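Local coordinates for short-chain dehydrogenase/reductase SDR (Vibrio parahaemolyticus, PDB 3GUY), which probably catalyses NAD(P)-dependent oxidation or reduction of a substrate not yet identified, as other short-chain dehydrogenases/reductases do, at residues A53-L65 with S105-R117. The protein carries 2 engineered substitutions. Sequence-based numbering, arbitrary orientation.
Sequences ARDLASHQEVEQL and SSAINVLRELVKR. Engineered in segment 53-65: Arg54 (natural residue Cys).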
loop_
_atom_site.group_PDB
_atom_site.type_symbol
_atom_site.label_atom_id
_atom_site.label_comp_id
_atom_site.label_asym_id
_atom_site.label_seq_id
_atom_site.Cartn_x
_atom_site.Cartn_y
_atom_site.Cartn_z
ATOM N N ALA D 53 -0.680 25.957 26.318
ATOM C CA ALA D 53 -1.630 26.025 25.212
ATOM C C ALA D 53 -0.909 26.489 23.980
ATOM O O ALA D 53 -0.236 27.528 24.021
ATOM C CB ALA D 53 -2.764 27.000 25.549
ATOM N N ARG D 54 -1.039 25.746 22.870
ATOM C CA ARG D 54 -0.434 26.131 21.609
ATOM C C ARG D 54 -1.346 25.754 20.441
ATOM O O ARG D 54 -2.074 24.768 20.514
ATOM C CB ARG D 54 0.902 25.426 21.392
ATOM C CG ARG D 54 1.949 25.521 22.504
ATOM C CD ARG D 54 2.960 26.580 22.275
ATOM N NE ARG D 54 2.397 27.902 22.507
ATOM C CZ ARG D 54 2.964 29.051 22.129
ATOM N NH1 ARG D 54 2.370 30.188 22.419
ATOM N NH2 ARG D 54 4.112 29.070 21.466
ATOM N N ASP D 55 -1.318 26.582 19.398
ATOM C CA ASP D 55 -1.872 26.242 18.091
ATOM C C ASP D 55 -0.732 25.689 17.245
ATOM O O ASP D 55 0.087 26.438 16.737
ATOM C CB ASP D 55 -2.481 27.491 17.409
ATOM C CG ASP D 55 -3.103 27.182 16.030
ATOM O OD1 ASP D 55 -3.091 25.996 15.577
ATOM O OD2 ASP D 55 -3.591 28.149 15.385
ATOM N N LEU D 56 -0.688 24.370 17.097
ATOM C CA LEU D 56 0.396 23.709 16.375
ATOM C C LEU D 56 0.387 24.022 14.858
ATOM O O LEU D 56 1.365 23.757 14.166
ATOM C CB LEU D 56 0.319 22.197 16.602
ATOM C CG LEU D 56 0.443 21.790 18.086
ATOM C CD1 LEU D 56 0.237 20.297 18.260
ATOM C CD2 LEU D 56 1.776 22.222 18.690
ATOM N N ALA D 57 -0.707 24.591 14.363
ATOM C CA ALA D 57 -0.785 25.013 12.946
ATOM C C ALA D 57 0.068 26.244 12.683
ATOM O O ALA D 57 0.262 26.625 11.564
ATOM C CB ALA D 57 -2.261 25.254 12.518
ATOM N N SER D 58 0.606 26.834 13.745
ATOM C CA SER D 58 1.478 27.985 13.687
ATOM C C SER D 58 2.902 27.548 13.858
ATOM O O SER D 58 3.281 27.038 14.911
ATOM C CB SER D 58 1.074 28.930 14.837
ATOM O OG SER D 58 1.965 30.002 14.933
ATOM N N HIS D 59 3.739 27.764 12.855
ATOM C CA HIS D 59 5.115 27.346 13.000
ATOM C C HIS D 59 5.846 28.169 14.071
ATOM O O HIS D 59 6.736 27.639 14.757
ATOM C CB HIS D 59 5.869 27.295 11.669
ATOM C CG HIS D 59 6.189 28.627 11.083
ATOM N ND1 HIS D 59 7.345 29.311 11.386
ATOM C CD2 HIS D 59 5.522 29.391 10.181
ATOM C CE1 HIS D 59 7.376 30.445 10.704
ATOM N NE2 HIS D 59 6.282 30.515 9.964
ATOM N N GLN D 60 5.432 29.421 14.269
ATOM C CA GLN D 60 6.017 30.271 15.340
ATOM C C GLN D 60 5.672 29.714 16.738
ATOM O O GLN D 60 6.530 29.632 17.623
ATOM C CB GLN D 60 5.549 31.723 15.205
ATOM C CG GLN D 60 5.948 32.387 13.863
ATOM C CD GLN D 60 4.937 32.212 12.714
ATOM O OE1 GLN D 60 4.147 31.252 12.661
ATOM N NE2 GLN D 60 4.976 33.157 11.767
ATOM N N GLU D 61 4.421 29.324 16.936
ATOM C CA GLU D 61 4.041 28.794 18.233
ATOM C C GLU D 61 4.748 27.448 18.528
ATOM O O GLU D 61 5.136 27.187 19.681
ATOM C CB GLU D 61 2.516 28.713 18.390
ATOM C CG GLU D 61 1.837 30.106 18.445
ATOM C CD GLU D 61 0.379 30.088 18.958
ATOM O OE1 GLU D 61 0.003 29.234 19.802
ATOM O OE2 GLU D 61 -0.398 30.975 18.528
ATOM N N VAL D 62 4.960 26.625 17.501
ATOM C CA VAL D 62 5.656 25.341 17.672
ATOM C C VAL D 62 7.158 25.533 17.980
ATOM O O VAL D 62 7.736 24.828 18.807
ATOM C CB VAL D 62 5.431 24.424 16.442
ATOM C CG1 VAL D 62 6.347 23.232 16.461
ATOM C CG2 VAL D 62 3.962 23.998 16.410
ATOM N N GLU D 63 7.768 26.510 17.333
ATOM C CA GLU D 63 9.161 26.845 17.577
ATOM C C GLU D 63 9.318 27.357 19.023
ATOM O O GLU D 63 10.245 26.972 19.705
ATOM C CB GLU D 63 9.631 27.838 16.494
ATOM C CG GLU D 63 10.917 28.623 16.734
ATOM C CD GLU D 63 10.760 30.043 16.161
ATOM O OE1 GLU D 63 10.794 30.186 14.914
ATOM O OE2 GLU D 63 10.533 30.992 16.953
ATOM N N GLN D 64 8.377 28.162 19.506
ATOM C CA GLN D 64 8.419 28.624 20.916
ATOM C C GLN D 64 8.146 27.519 21.929
ATOM O O GLN D 64 8.652 27.568 23.046
ATOM C CB GLN D 64 7.398 29.713 21.163
ATOM C CG GLN D 64 7.734 31.040 20.491
ATOM C CD GLN D 64 6.485 31.825 20.162
ATOM O OE1 GLN D 64 5.490 31.781 20.904
ATOM N NE2 GLN D 64 6.512 32.526 19.021
ATOM N N LEU D 65 7.311 26.547 21.550
ATOM C CA LEU D 65 6.985 25.435 22.433
ATOM C C LEU D 65 8.284 24.739 22.815
ATOM O O LEU D 65 8.561 24.563 23.978
ATOM C CB LEU D 65 5.949 24.456 21.786
ATOM C CG LEU D 65 5.701 23.048 22.397
ATOM C CD1 LEU D 65 5.002 23.071 23.781
ATOM C CD2 LEU D 65 4.885 22.176 21.416
ATOM N N SER D 105 -0.810 20.279 8.975
ATOM C CA SER D 105 0.085 21.384 9.296
ATOM C C SER D 105 0.719 21.117 10.670
ATOM O O SER D 105 1.934 21.281 10.857
ATOM C CB SER D 105 -0.675 22.714 9.303
ATOM O OG SER D 105 -1.105 23.012 7.990
ATOM N N SER D 106 -0.110 20.673 11.607
ATOM C CA SER D 106 0.330 20.468 12.987
ATOM C C SER D 106 1.411 19.413 13.007
ATOM O O SER D 106 2.445 19.607 13.636
ATOM C CB SER D 106 -0.834 20.091 13.893
ATOM O OG SER D 106 -1.267 18.733 13.725
ATOM N N ALA D 107 1.184 18.319 12.262
ATOM C CA ALA D 107 2.137 17.250 12.125
ATOM C C ALA D 107 3.444 17.699 11.474
ATOM O O ALA D 107 4.494 17.341 11.962
ATOM C CB ALA D 107 1.544 16.038 11.362
ATOM N N ILE D 108 3.380 18.490 10.410
ATOM C CA ILE D 108 4.589 18.950 9.701
ATOM C C ILE D 108 5.416 19.889 10.616
ATOM O O ILE D 108 6.623 19.770 10.719
ATOM C CB ILE D 108 4.229 19.727 8.389
ATOM C CG1 ILE D 108 3.779 18.772 7.289
ATOM C CG2 ILE D 108 5.445 20.505 7.904
ATOM C CD1 ILE D 108 3.099 19.515 6.086
ATOM N N ASN D 109 4.735 20.813 11.272
ATOM C CA ASN D 109 5.405 21.802 12.162
ATOM C C ASN D 109 6.063 21.121 13.351
ATOM O O ASN D 109 7.220 21.373 13.624
ATOM C CB ASN D 109 4.417 22.818 12.680
ATOM C CG ASN D 109 4.015 23.806 11.639
ATOM O OD1 ASN D 109 4.765 24.105 10.729
ATOM N ND2 ASN D 109 2.814 24.321 11.766
ATOM N N VAL D 110 5.352 20.217 14.011
ATOM C CA VAL D 110 5.978 19.441 15.111
ATOM C C VAL D 110 7.114 18.563 14.675
ATOM O O VAL D 110 8.200 18.657 15.244
ATOM C CB VAL D 110 5.005 18.609 15.885
ATOM C CG1 VAL D 110 5.775 17.630 16.818
ATOM C CG2 VAL D 110 4.103 19.494 16.675
ATOM N N LEU D 111 6.914 17.703 13.676
ATOM C CA LEU D 111 8.020 16.870 13.195
ATOM C C LEU D 111 9.224 17.649 12.638
ATOM O O LEU D 111 10.396 17.245 12.818
ATOM C CB LEU D 111 7.545 15.836 12.133
ATOM C CG LEU D 111 8.594 14.818 11.702
ATOM C CD1 LEU D 111 9.091 14.031 12.987
ATOM C CD2 LEU D 111 8.051 13.848 10.582
ATOM N N ARG D 112 8.970 18.727 11.919
ATOM C CA ARG D 112 10.071 19.512 11.395
ATOM C C ARG D 112 10.902 20.129 12.547
ATOM O O ARG D 112 12.132 20.174 12.479
ATOM C CB ARG D 112 9.549 20.623 10.497
ATOM C CG ARG D 112 10.588 21.599 10.041
ATOM C CD ARG D 112 9.994 22.601 9.072
ATOM N NE ARG D 112 11.009 23.609 8.761
ATOM C CZ ARG D 112 11.263 24.681 9.509
ATOM N NH1 ARG D 112 10.522 24.974 10.578
ATOM N NH2 ARG D 112 12.225 25.508 9.130
ATOM N N GLU D 113 10.211 20.637 13.558
ATOM C CA GLU D 113 10.895 21.253 14.688
ATOM C C GLU D 113 11.694 20.206 15.476
ATOM O O GLU D 113 12.865 20.461 15.884
ATOM C CB GLU D 113 9.898 21.967 15.565
ATOM C CG GLU D 113 10.554 22.907 16.578
ATOM C CD GLU D 113 11.199 24.129 15.927
ATOM O OE1 GLU D 113 10.774 24.526 14.811
ATOM O OE2 GLU D 113 12.114 24.711 16.550
ATOM N N LEU D 114 11.108 19.009 15.637
ATOM C CA LEU D 114 11.838 17.880 16.222
ATOM C C LEU D 114 13.098 17.489 15.463
ATOM O O LEU D 114 14.155 17.260 16.098
ATOM C CB LEU D 114 10.913 16.668 16.452
ATOM C CG LEU D 114 9.790 16.940 17.449
ATOM C CD1 LEU D 114 8.852 15.703 17.488
ATOM C CD2 LEU D 114 10.352 17.303 18.866
ATOM N N VAL D 115 13.039 17.449 14.122
ATOM C CA VAL D 115 14.199 17.030 13.337
ATOM C C VAL D 115 15.276 18.098 13.324
ATOM O O VAL D 115 16.461 17.794 13.353
ATOM C CB VAL D 115 13.823 16.637 11.888
ATOM C CG1 VAL D 115 15.032 16.290 11.087
ATOM C CG2 VAL D 115 12.844 15.407 11.897
ATOM N N LYS D 116 14.844 19.343 13.260
ATOM C CA LYS D 116 15.726 20.520 13.331
ATOM C C LYS D 116 16.557 20.463 14.621
ATOM O O LYS D 116 17.767 20.544 14.560
ATOM C CB LYS D 116 14.889 21.817 13.299
ATOM C CG LYS D 116 15.683 23.058 12.936
ATOM C CD LYS D 116 14.767 24.274 12.648
ATOM C CE LYS D 116 15.541 25.430 12.010
ATOM N NZ LYS D 116 15.592 25.237 10.515
ATOM N N ARG D 117 15.901 20.255 15.750
ATOM C CA ARG D 117 16.540 20.413 17.068
ATOM C C ARG D 117 17.186 19.124 17.583
ATOM O O ARG D 117 18.250 19.180 18.231
ATOM C CB ARG D 117 15.528 20.902 18.096
ATOM C CG ARG D 117 15.075 22.329 17.922
ATOM C CD ARG D 117 13.948 22.615 18.913
ATOM N NE ARG D 117 13.457 23.981 18.796
ATOM C CZ ARG D 117 13.869 25.037 19.505
ATOM N NH1 ARG D 117 14.791 24.910 20.446
ATOM N NH2 ARG D 117 13.318 26.229 19.282
#
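In the Rossmann fold of this short-chain dehydrogenase/reductase, helix 59-67 and helix 93-118 are neighbours over the parallel sheet, and Asn109 of the second joins the type I turn Asp55-Ser58, which leads into the first. Asn109 ND2 gives a nearly straight hydrogen bond to Leu56 O (2.9 Å, 168° at the hydrogen) that lies in both the carbonyl and the amide plane. With CG anti to its carbonyl carbon (chi1 -74°), Asn109 carries its amide to the turn, and Asn109 OD1 lies 3.5 Å from His59 CB. Asparagine suits the place: it is short, and it offers an N-H to a carbonyl of the turn. On the sheet side, Leu56 CB sits on Ser106 CB (3.6 Å) and Leu56 CD2 on Val110 CG2; small Ser106 lets the turn come close, and its OG is bonded to Asn102 O of its own helix. Val62, beta-branched and compact, packs CG1 over Asn109 O (3.5 Å) and against Glu113 CB (3.9 Å); the axes of segments 59-65 and 105-117 come within 9.4 Å at 39°. Further along, the Glu113 carboxylate lies against Glu63 CA and is held by a salt bridge within its own helix, Arg117 NE to Glu113 OE2 at 2.7 Å, on the anti lone pair of that oxygen. Arg117, shared between Glu113 and Glu67, probably offsets the negative charge of both, while Asn109 ties the turn to the neighbouring helix by an uncharged bond.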